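Local coordinates for manganese-dependent inorganic pyrophosphatase (Methanocaldococcus jannaschii, PDB 2EB0), which catalyses the hydrolysis of diphosphate to two phosphates as a manganese-dependent family II pyrophosphatase of the DHH-DHHA2 type, at residues V149-S153 with P154-D158; G107-A110 with T111-E115. One frame throughout, in Å; residues are numbered along the deposited sequence.

Contact 1 (V149-S153 with P154-D158)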
loop_
_atom_site.group_PDB
_atom_site.type_symbol
_atom_site.label_atom_id
_atom_site.label_comp_id
_atom_site.label_asym_id
_atom_site.label_seq_id
_atom_site.Cartn_x
_atom_site.Cartn_y
_atom_site.Cartn_z
ATOM N N VAL B 149 -6.392 -22.317 -5.433
ATOM C CA VAL B 149 -7.258 -23.372 -5.945
ATOM C C VAL B 149 -6.338 -24.422 -6.573
ATOM O O VAL B 149 -6.485 -24.798 -7.742
ATOM C CB VAL B 149 -8.233 -22.850 -7.024
ATOM C CG1 VAL B 149 -9.270 -23.922 -7.340
ATOM C CG2 VAL B 149 -8.898 -21.559 -6.550
ATOM N N LEU B 150 -5.385 -24.878 -5.774
ATOM C CA LEU B 150 -4.407 -25.868 -6.198
ATOM C C LEU B 150 -3.628 -25.389 -7.420
ATOM O O LEU B 150 -3.494 -26.104 -8.413
ATOM C CB LEU B 150 -5.084 -27.208 -6.499
ATOM C CG LEU B 150 -4.387 -28.457 -5.940
ATOM C CD1 LEU B 150 -4.793 -29.664 -6.771
ATOM C CD2 LEU B 150 -2.882 -28.305 -5.977
ATOM N N PHE B 151 -3.133 -24.160 -7.340
ATOM C CA PHE B 151 -2.331 -23.567 -8.401
ATOM C C PHE B 151 -3.035 -23.454 -9.753
ATOM O O PHE B 151 -2.382 -23.356 -10.788
ATOM C CB PHE B 151 -1.039 -24.366 -8.558
ATOM C CG PHE B 151 -0.417 -24.756 -7.248
ATOM C CD1 PHE B 151 -0.332 -26.093 -6.874
ATOM C CD2 PHE B 151 0.075 -23.782 -6.380
ATOM C CE1 PHE B 151 0.234 -26.456 -5.650
ATOM C CE2 PHE B 151 0.640 -24.127 -5.162
ATOM C CZ PHE B 151 0.721 -25.469 -4.793
ATOM N N LYS B 152 -4.365 -23.452 -9.743
ATOM C CA LYS B 152 -5.118 -23.338 -10.983
ATOM C C LYS B 152 -5.433 -21.879 -11.283
ATOM O O LYS B 152 -5.497 -21.471 -12.441
ATOM C CB LYS B 152 -6.411 -24.149 -10.889
ATOM C CG LYS B 152 -6.165 -25.632 -10.690
ATOM C CD LYS B 152 -7.456 -26.420 -10.643
ATOM C CE LYS B 152 -7.152 -27.908 -10.617
ATOM N NZ LYS B 152 -8.374 -28.746 -10.752
ATOM N N SER B 153 -5.623 -21.091 -10.234
ATOM C CA SER B 153 -5.934 -19.676 -10.397
ATOM C C SER B 153 -4.778 -18.893 -11.015
ATOM O O SER B 153 -3.608 -19.202 -10.785
ATOM C CB SER B 153 -6.293 -19.063 -9.047
ATOM O OG SER B 153 -6.375 -17.658 -9.153
ATOM N N PRO B 154 -5.094 -17.864 -11.816
ATOM C CA PRO B 154 -4.044 -17.061 -12.444
ATOM C C PRO B 154 -3.242 -16.204 -11.465
ATOM O O PRO B 154 -2.280 -15.548 -11.860
ATOM C CB PRO B 154 -4.806 -16.242 -13.485
ATOM C CG PRO B 154 -6.162 -16.123 -12.898
ATOM C CD PRO B 154 -6.413 -17.512 -12.361
ATOM N N THR B 155 -3.634 -16.195 -10.193
ATOM C CA THR B 155 -2.885 -15.443 -9.191
ATOM C C THR B 155 -1.674 -16.286 -8.808
ATOM O O THR B 155 -0.699 -15.787 -8.234
ATOM C CB THR B 155 -3.689 -15.213 -7.909
ATOM O OG1 THR B 155 -4.207 -16.467 -7.443
ATOM C CG2 THR B 155 -4.815 -14.224 -8.155
ATOM N N THR B 156 -1.747 -17.575 -9.124
ATOM C CA THR B 156 -0.657 -18.482 -8.815
ATOM C C THR B 156 0.614 -17.993 -9.484
ATOM O O THR B 156 0.613 -17.661 -10.664
ATOM C CB THR B 156 -0.924 -19.904 -9.331
ATOM O OG1 THR B 156 -2.149 -20.403 -8.780
ATOM C CG2 THR B 156 0.224 -20.823 -8.938
ATOM N N THR B 157 1.689 -17.936 -8.710
ATOM C CA THR B 157 2.991 -17.526 -9.204
ATOM C C THR B 157 3.982 -18.619 -8.803
ATOM O O THR B 157 3.651 -19.522 -8.011
ATOM C CB THR B 157 3.450 -16.180 -8.591
ATOM O OG1 THR B 157 3.562 -16.314 -7.170
ATOM C CG2 THR B 157 2.461 -15.072 -8.921
ATOM N N ASP B 158 5.188 -18.541 -9.359
ATOM C CA ASP B 158 6.230 -19.522 -9.074
ATOM C C ASP B 158 6.514 -19.534 -7.586
ATOM O O ASP B 158 6.764 -20.582 -7.005
ATOM C CB ASP B 158 7.514 -19.183 -9.846
ATOM C CG ASP B 158 7.390 -19.447 -11.340
ATOM O OD1 ASP B 158 8.340 -19.121 -12.081
ATOM O OD2 ASP B 158 6.350 -19.986 -11.777
#
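Ser-153 and Thr-156 meet round a tight turn in which one carbonyl oxygen receives two donors from the same threonine. The side-chain hydroxyl of Thr-156 approaches with OG1 2.8 Å from Ser-153 O and tilted 18° from the carbonyl plane. The backbone bond from Thr-156 N to Ser-153 O, at 3.0 Å, closes a type I beta turn from Ser-153 to Thr-156. The hydroxyl is put there by a chi1 of -57°, which sets OG1 beside the threonine's own backbone N, so that amide and hydroxyl converge on the same acceptor.

The other branch of Thr-156 faces Phe-151. Its CG2 lies at the edge of the ring, near the ring plane, 3.9 Å from Phe-151 CD2 and 3.8 Å from Phe-151 CB, and the two side chains cross at about a right angle. The methyl therefore packs on the root of the phenylalanine side chain as much as on the near edge of its ring.

The turn belongs to the loop that joins helix 134-148 to helix 158-171. The first helix ends in a Schellman motif with Val-149, of positive phi, as its C-prime residue, and Thr-157 stands at the N-cap position of the second, its OG1 hydrogen-bonded to Asp-160.

A pair of hydroxyls meets at the start of the turn, where Ser-153 OG, anti to its backbone N (chi1 170°), stands 3.0 Å from Thr-155 OG1 in a hydrogen bond that either could donate. The same OG also lies 3.2 Å from Pro-154 CD, alongside the proline ring. Beyond the loop, Pro-154 O accepts from Lys-295 of helix 293-306, while the side chain of Thr-155 sits about 8 Å from a bound manganese ion.

Contact 2 (G107-A110 with T111-E115)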
loop_
_atom_site.group_PDB
_atom_site.type_symbol
_atom_site.label_atom_id
_atom_site.label_comp_id
_atom_site.label_asym_id
_atom_site.label_seq_id
_atom_site.Cartn_x
_atom_site.Cartn_y
_atom_site.Cartn_z
ATOM N N GLY B 107 -0.290 -15.508 -4.901
ATOM C CA GLY B 107 -1.493 -16.294 -4.701
ATOM C C GLY B 107 -2.154 -16.192 -3.340
ATOM O O GLY B 107 -3.362 -16.397 -3.226
ATOM N N SER B 108 -1.387 -15.880 -2.302
ATOM C CA SER B 108 -1.977 -15.798 -0.976
ATOM C C SER B 108 -1.130 -15.034 0.009
ATOM O O SER B 108 0.079 -14.864 -0.184
ATOM C CB SER B 108 -2.202 -17.198 -0.406
ATOM O OG SER B 108 -0.969 -17.770 0.006
ATOM N N THR B 109 -1.777 -14.595 1.085
ATOM C CA THR B 109 -1.083 -13.873 2.138
ATOM C C THR B 109 -0.081 -14.832 2.786
ATOM O O THR B 109 0.997 -14.421 3.231
ATOM C CB THR B 109 -2.075 -13.365 3.195
ATOM O OG1 THR B 109 -3.049 -12.520 2.561
ATOM C CG2 THR B 109 -1.347 -12.585 4.280
ATOM N N ALA B 110 -0.440 -16.114 2.819
ATOM C CA ALA B 110 0.415 -17.141 3.404
ATOM C C ALA B 110 1.757 -17.208 2.667
ATOM O O ALA B 110 2.806 -17.373 3.291
ATOM C CB ALA B 110 -0.293 -18.499 3.356
ATOM N N THR B 111 1.716 -17.077 1.342
ATOM C CA THR B 111 2.920 -17.093 0.523
ATOM C C THR B 111 3.867 -15.974 0.946
ATOM O O THR B 111 5.067 -16.192 1.098
ATOM C CB THR B 111 2.579 -16.906 -0.972
ATOM O OG1 THR B 111 1.726 -17.968 -1.396
ATOM C CG2 THR B 111 3.846 -16.927 -1.835
ATOM N N VAL B 112 3.322 -14.774 1.131
ATOM C CA VAL B 112 4.113 -13.622 1.548
ATOM C C VAL B 112 4.828 -13.883 2.876
ATOM O O VAL B 112 6.011 -13.578 3.037
ATOM C CB VAL B 112 3.224 -12.384 1.749
ATOM C CG1 VAL B 112 4.079 -11.198 2.182
ATOM C CG2 VAL B 112 2.474 -12.073 0.481
ATOM N N ILE B 113 4.086 -14.424 3.834
ATOM C CA ILE B 113 4.624 -14.711 5.156
ATOM C C ILE B 113 5.705 -15.782 5.115
ATOM O O ILE B 113 6.740 -15.656 5.774
ATOM C CB ILE B 113 3.496 -15.147 6.114
ATOM C CG1 ILE B 113 2.516 -13.990 6.303
ATOM C CG2 ILE B 113 4.076 -15.572 7.465
ATOM C CD1 ILE B 113 1.310 -14.337 7.154
ATOM N N ALA B 114 5.461 -16.827 4.331
ATOM C CA ALA B 114 6.401 -17.928 4.207
ATOM C C ALA B 114 7.702 -17.480 3.555
ATOM O O ALA B 114 8.793 -17.917 3.952
ATOM C CB ALA B 114 5.773 -19.065 3.398
ATOM N N GLU B 115 7.595 -16.613 2.552
ATOM C CA GLU B 115 8.790 -16.147 1.872
ATOM C C GLU B 115 9.639 -15.346 2.839
ATOM O O GLU B 115 10.866 -15.409 2.798
ATOM C CB GLU B 115 8.445 -15.291 0.658
ATOM C CG GLU B 115 9.669 -14.636 0.051
ATOM C CD GLU B 115 9.350 -13.839 -1.188
ATOM O OE1 GLU B 115 8.369 -13.070 -1.159
ATOM O OE2 GLU B 115 10.088 -13.974 -2.188
#
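Ser-108 reaches forward from the N-cap position of helix 109-118 to Thr-111, three residues on. Its CB stays 4.1 Å from Thr-111 OG1. At chi1 75° the hydroxyl lies between the serine's own N and carbonyl carbon, turned toward the first turn of the helix, and OG there donates to Thr-111 OG1 at 3.0 Å. OG is also 3.1 Å from Thr-111 N, whose bond to Ser-108 O is weak, with an N-H...O angle of 124°. Helical bonding is established farther on: Ile-113 N to Thr-109 O measures 3.1 Å, Ala-114 N to Ala-110 O 2.9 Å. An alanine in place of Ser-108 is likely to leave Thr-111 OG1 without the donor it faces, held by Asp-160 of helix 158-171 alone among the partners described. Asp-13, a manganese ligand, accepts from the amides of Thr-109 and Ala-110, and Thr-109 OG1 is hydrogen-bonded to Asp-66, which touches both metals. By tying the cap residue to the first turn, the serine-threonine hydroxyl bond probably steadies the very stretch of backbone that presents those amides and that hydroxyl to the metal-binding carboxylates.

In the fold
Contact 2 comes first along the chain, at the start of helix 109-118, which follows strand 100-103 at one border of the parallel sheet in the DHH domain. Contact 1 follows it, in the loop between helices 134-148 and 158-171, and the two centres lie 12 Å apart. They touch where Thr-155 OG1 packs 3.9 Å from Gly-107 CA, and Asp-160, hydrogen-bonded to both, joins them. Contact 2 adjoins the manganese site through hydrogen bonds to metal ligands; contact 1 lies one layer farther out, where its loop also packs against helix 293-306 of the C-terminal DHHA2 part, at the meeting of the two domains.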